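Local coordinates for protein VP1 (PDB 4PCG) that probably serves as the major structural building block of the polyomavirus capsid, assembling into pentamers that form the outer shell and attach to host cells, at residues Asp51-Ala55 with Gly56-Cys60; Asn171-Ile174 with Glu175-Ser178. All coordinates share one frame; numbering follows the deposited sequence.

Contact 1: residues Asp51-Ala55 with Gly56-Cys60. With NA (sodium ion), chain L.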
loop_
_atom_site.group_PDB
_atom_site.type_symbol
_atom_site.label_atom_id
_atom_site.label_comp_id
_atom_site.label_asym_id
_atom_site.label_seq_id
_atom_site.Cartn_x
_atom_site.Cartn_y
_atom_site.Cartn_z
ATOM N N ASP B 51 22.853 -9.306 -24.631
ATOM C CA ASP B 51 23.657 -9.195 -23.423
ATOM C C ASP B 51 24.318 -7.802 -23.240
ATOM O O ASP B 51 25.280 -7.674 -22.488
ATOM C CB ASP B 51 24.733 -10.267 -23.460
ATOM C CG ASP B 51 25.665 -10.111 -24.640
ATOM O OD1 ASP B 51 25.565 -9.095 -25.365
ATOM O OD2 ASP B 51 26.479 -11.013 -24.854
ATOM N N THR B 52 23.836 -6.789 -23.956
ATOM C CA THR B 52 24.492 -5.470 -23.972
ATOM C C THR B 52 23.457 -4.414 -23.736
ATOM O O THR B 52 22.386 -4.433 -24.355
ATOM C CB THR B 52 25.201 -5.201 -25.328
ATOM O OG1 THR B 52 26.207 -6.163 -25.507
ATOM C CG2 THR B 52 25.864 -3.809 -25.375
ATOM N N LEU B 53 23.748 -3.507 -22.804
ATOM C CA LEU B 53 22.927 -2.336 -22.590
ATOM C C LEU B 53 23.290 -1.315 -23.647
ATOM O O LEU B 53 24.461 -0.905 -23.727
ATOM C CB LEU B 53 23.189 -1.695 -21.213
ATOM C CG LEU B 53 22.661 -2.407 -19.988
ATOM C CD1 LEU B 53 23.058 -1.613 -18.746
ATOM C CD2 LEU B 53 21.154 -2.563 -20.053
ATOM N N ASP B 54 22.292 -0.904 -24.428
ATOM C CA ASP B 54 22.524 -0.184 -25.672
ATOM C C ASP B 54 22.208 1.277 -25.479
ATOM O O ASP B 54 21.259 1.645 -24.774
ATOM C CB ASP B 54 21.679 -0.762 -26.815
ATOM C CG ASP B 54 21.931 -2.242 -27.044
ATOM O OD1 ASP B 54 23.075 -2.582 -27.368
ATOM O OD2 ASP B 54 20.989 -3.075 -26.902
ATOM N N ALA B 55 23.005 2.126 -26.112
ATOM C CA ALA B 55 22.696 3.549 -26.123
ATOM C C ALA B 55 21.422 3.736 -26.956
ATOM O O ALA B 55 21.252 3.068 -27.978
ATOM C CB ALA B 55 23.840 4.317 -26.735
ATOM N N GLY B 56 20.528 4.598 -26.498
ATOM C CA GLY B 56 19.315 4.915 -27.239
ATOM C C GLY B 56 18.099 4.214 -26.672
ATOM O O GLY B 56 16.988 4.716 -26.822
ATOM N N SER B 57 18.307 3.048 -26.046
ATOM C CA SER B 57 17.200 2.275 -25.462
ATOM C C SER B 57 17.231 2.241 -23.936
ATOM O O SER B 57 16.240 1.899 -23.319
ATOM C CB SER B 57 17.159 0.853 -26.023
ATOM O OG SER B 57 18.349 0.156 -25.734
ATOM N N SER B 58 18.363 2.604 -23.341
ATOM C CA SER B 58 18.501 2.603 -21.881
ATOM C C SER B 58 18.377 4.048 -21.377
ATOM O O SER B 58 19.051 4.971 -21.872
ATOM C CB SER B 58 19.829 1.973 -21.474
ATOM O OG SER B 58 19.730 0.543 -21.520
ATOM N N LEU B 59 17.491 4.240 -20.411
ATOM C CA LEU B 59 17.265 5.543 -19.825
ATOM C C LEU B 59 18.518 5.977 -19.027
ATOM O O LEU B 59 19.118 5.175 -18.284
ATOM C CB LEU B 59 16.046 5.524 -18.917
ATOM C CG LEU B 59 15.562 6.907 -18.401
ATOM C CD1 LEU B 59 15.167 7.849 -19.516
ATOM C CD2 LEU B 59 14.381 6.762 -17.451
ATOM N N CYS B 60 18.937 7.228 -19.232
ATOM C CA CYS B 60 20.053 7.789 -18.481
ATOM C C CYS B 60 19.545 8.873 -17.547
ATOM O O CYS B 60 18.458 9.416 -17.734
ATOM C CB CYS B 60 21.106 8.364 -19.428
ATOM S SG CYS B 60 21.896 7.088 -20.460
HETATM NA NA NA L . 20.325 -4.933 -25.595
HETATM O O HOH W 1 19.495 -1.108 -23.719
HETATM O O HOH W 2 18.423 -2.052 -27.201
HETATM O O HOH W 3 19.068 -3.786 -24.006
#
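The sodium site of the chain runs directly into a reverse turn, with D54 belonging to both and meeting S57 and S58 across the turn. The backbone angles of A55 and G56 fit a type II turn from D54 to S57, with G56 at a positive phi of 103°. Past this corner the chain folds back far enough for S58 N to reach D54 O at 3.4 Å, but an N-H...O angle of 133° makes this a weak hydrogen bond. Most of the polar linkage therefore runs through water. One water accepts from D54 N and also bonds S58 OG and, at 2.6 Å, S57 OG. A second water donates to D54 OD2 at 2.8 Å and is shared with S57 OG. S57 reaches both because its chi1 of 61° sets OG between its own N and carbonyl carbon, turned to the D54 side. D54 OD2 also binds sodium at 2.4 Å, so this one carboxylate oxygen holds both the ion and a water. T52 O coordinates the ion at 2.5 Å; T48, T50 and a water complete the observed shell. S58 OG has a further partner in E175. Within 51-55, T52 and L53 form strand 52-53, which lies parallel to strand 141-142, while the turn passes into the loop before strand 62-67.

Contact 2: residues Asn171-Ile174 with Glu175-Ser178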
loop_
_atom_site.group_PDB
_atom_site.type_symbol
_atom_site.label_atom_id
_atom_site.label_comp_id
_atom_site.label_asym_id
_atom_site.label_seq_id
_atom_site.Cartn_x
_atom_site.Cartn_y
_atom_site.Cartn_z
ATOM N N ASN B 171 25.194 10.565 -20.372
ATOM C CA ASN B 171 25.264 9.141 -20.719
ATOM C C ASN B 171 25.524 8.177 -19.549
ATOM O O ASN B 171 26.245 7.202 -19.704
ATOM C CB ASN B 171 26.266 8.952 -21.855
ATOM C CG ASN B 171 27.682 9.293 -21.461
ATOM O OD1 ASN B 171 27.917 10.059 -20.497
ATOM N ND2 ASN B 171 28.640 8.704 -22.167
ATOM N N PHE B 172 24.929 8.472 -18.393
ATOM C CA PHE B 172 24.933 7.582 -17.231
ATOM C C PHE B 172 23.624 6.772 -17.151
ATOM O O PHE B 172 22.606 7.266 -16.683
ATOM C CB PHE B 172 25.153 8.374 -15.945
ATOM C CG PHE B 172 26.544 8.891 -15.805
ATOM C CD1 PHE B 172 26.939 10.067 -16.441
ATOM C CD2 PHE B 172 27.466 8.233 -14.991
ATOM C CE1 PHE B 172 28.236 10.531 -16.327
ATOM C CE2 PHE B 172 28.755 8.719 -14.849
ATOM C CZ PHE B 172 29.136 9.873 -15.509
ATOM N N PRO B 173 23.670 5.505 -17.596
ATOM C CA PRO B 173 22.441 4.705 -17.543
ATOM C C PRO B 173 22.021 4.358 -16.144
ATOM O O PRO B 173 22.844 3.941 -15.305
ATOM C CB PRO B 173 22.782 3.448 -18.368
ATOM C CG PRO B 173 24.271 3.373 -18.400
ATOM C CD PRO B 173 24.762 4.809 -18.286
ATOM N N ILE B 174 20.728 4.480 -15.887
ATOM C CA ILE B 174 20.209 4.092 -14.580
ATOM C C ILE B 174 20.298 2.593 -14.309
ATOM O O ILE B 174 20.213 2.170 -13.151
ATOM C CB ILE B 174 18.776 4.607 -14.327
ATOM C CG1 ILE B 174 17.777 3.902 -15.265
ATOM C CG2 ILE B 174 18.718 6.118 -14.459
ATOM C CD1 ILE B 174 16.320 4.320 -15.035
ATOM N N GLU B 175 20.485 1.766 -15.337
ATOM C CA GLU B 175 20.620 0.357 -15.098
ATOM C C GLU B 175 22.011 -0.020 -14.576
ATOM O O GLU B 175 22.268 -1.192 -14.339
ATOM C CB GLU B 175 20.277 -0.422 -16.373
ATOM C CG GLU B 175 18.788 -0.446 -16.651
ATOM C CD GLU B 175 18.489 -0.822 -18.098
ATOM O OE1 GLU B 175 18.526 -2.035 -18.418
ATOM O OE2 GLU B 175 18.231 0.096 -18.918
ATOM N N ILE B 176 22.886 0.980 -14.394
ATOM C CA ILE B 176 24.261 0.801 -13.935
ATOM C C ILE B 176 24.593 1.652 -12.697
ATOM O O ILE B 176 25.269 1.157 -11.787
ATOM C CB ILE B 176 25.249 1.150 -15.080
ATOM C CG1 ILE B 176 25.118 0.132 -16.247
ATOM C CG2 ILE B 176 26.680 1.196 -14.592
ATOM C CD1 ILE B 176 25.581 -1.271 -15.889
ATOM N N TRP B 177 24.138 2.910 -12.689
ATOM C CA TRP B 177 24.616 3.918 -11.740
ATOM C C TRP B 177 23.601 4.251 -10.658
ATOM O O TRP B 177 22.521 4.775 -10.951
ATOM C CB TRP B 177 25.025 5.208 -12.473
ATOM C CG TRP B 177 26.153 4.988 -13.468
ATOM C CD1 TRP B 177 26.019 4.722 -14.804
ATOM C CD2 TRP B 177 27.571 4.951 -13.197
ATOM N NE1 TRP B 177 27.259 4.546 -15.380
ATOM C CE2 TRP B 177 28.222 4.679 -14.412
ATOM C CE3 TRP B 177 28.352 5.154 -12.049
ATOM C CZ2 TRP B 177 29.615 4.572 -14.513
ATOM C CZ3 TRP B 177 29.728 5.048 -12.159
ATOM C CH2 TRP B 177 30.342 4.762 -13.370
ATOM N N SER B 178 23.989 4.001 -9.410
ATOM C CA SER B 178 23.169 4.259 -8.213
ATOM C C SER B 178 23.769 5.431 -7.413
ATOM O O SER B 178 24.992 5.545 -7.322
ATOM C CB SER B 178 23.147 3.004 -7.335
ATOM O OG SER B 178 22.255 3.104 -6.222
HETATM O O HOH W 4 19.976 3.731 -10.937
#
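F172 and W177 form an edge-to-face pair: the phenyl edge addresses the face of the indole five-membered ring, with centroids 4.9 Å apart and planes at 68°. The closest approach is from F172 CD2 to W177 CE2, 3.7 Å. I176 CG2 sits over the rim of the opposite indole face, and P173 CD lies at the indole edge, in its plane, 3.7 Å from W177 CD1. The ring is thus met on two faces and one edge. At that edge, beside CD1, P173 O is gripped twice. I176 N donates at 3.1 Å and 154° from above the carbonyl plane, whereas W177 N, also at 3.1 Å, arrives almost head-on to the carbonyl. W177 CG lies anti to its carbonyl carbon and beside this same N (chi1 -61°), which carries CD1 to within 3.3 Å of P173 O. A looser link is made by water, which donates to I174 O at 2.7 Å and to W177 O at 2.8 Å. The side chains of I174 and E175 leave the turn, I174 toward P96 and E175 toward L98 of a neighbouring subunit, while Y47 and S58 hold the E175 carboxylate. Backbone angles at I174 and E175 match a type I turn; the added bond from W177 N makes an alpha-turn, delivering the chain into strand 177-179 of a three-stranded antiparallel sheet.

From the N terminus, the chain first meets contact 1, closing a turn between strands 52-53 and 62-67, and much later contact 2, closing the turn that enters strand 177-179. The two are in series, neither nested nor crossed, yet their centres are only 10 Å apart. Two probable hydrogen bonds join them: L59 O to I174 N, 3.0 Å, and S58 OG to E175 OE2, 3.0 Å. Packing of C60 CB on F172 O, 3.3 Å, extends the seam. Together they tie the sodium-bearing loop and the approach to strand 62-67 of the jelly roll to the three-stranded antiparallel sheet that contains strand 177-179.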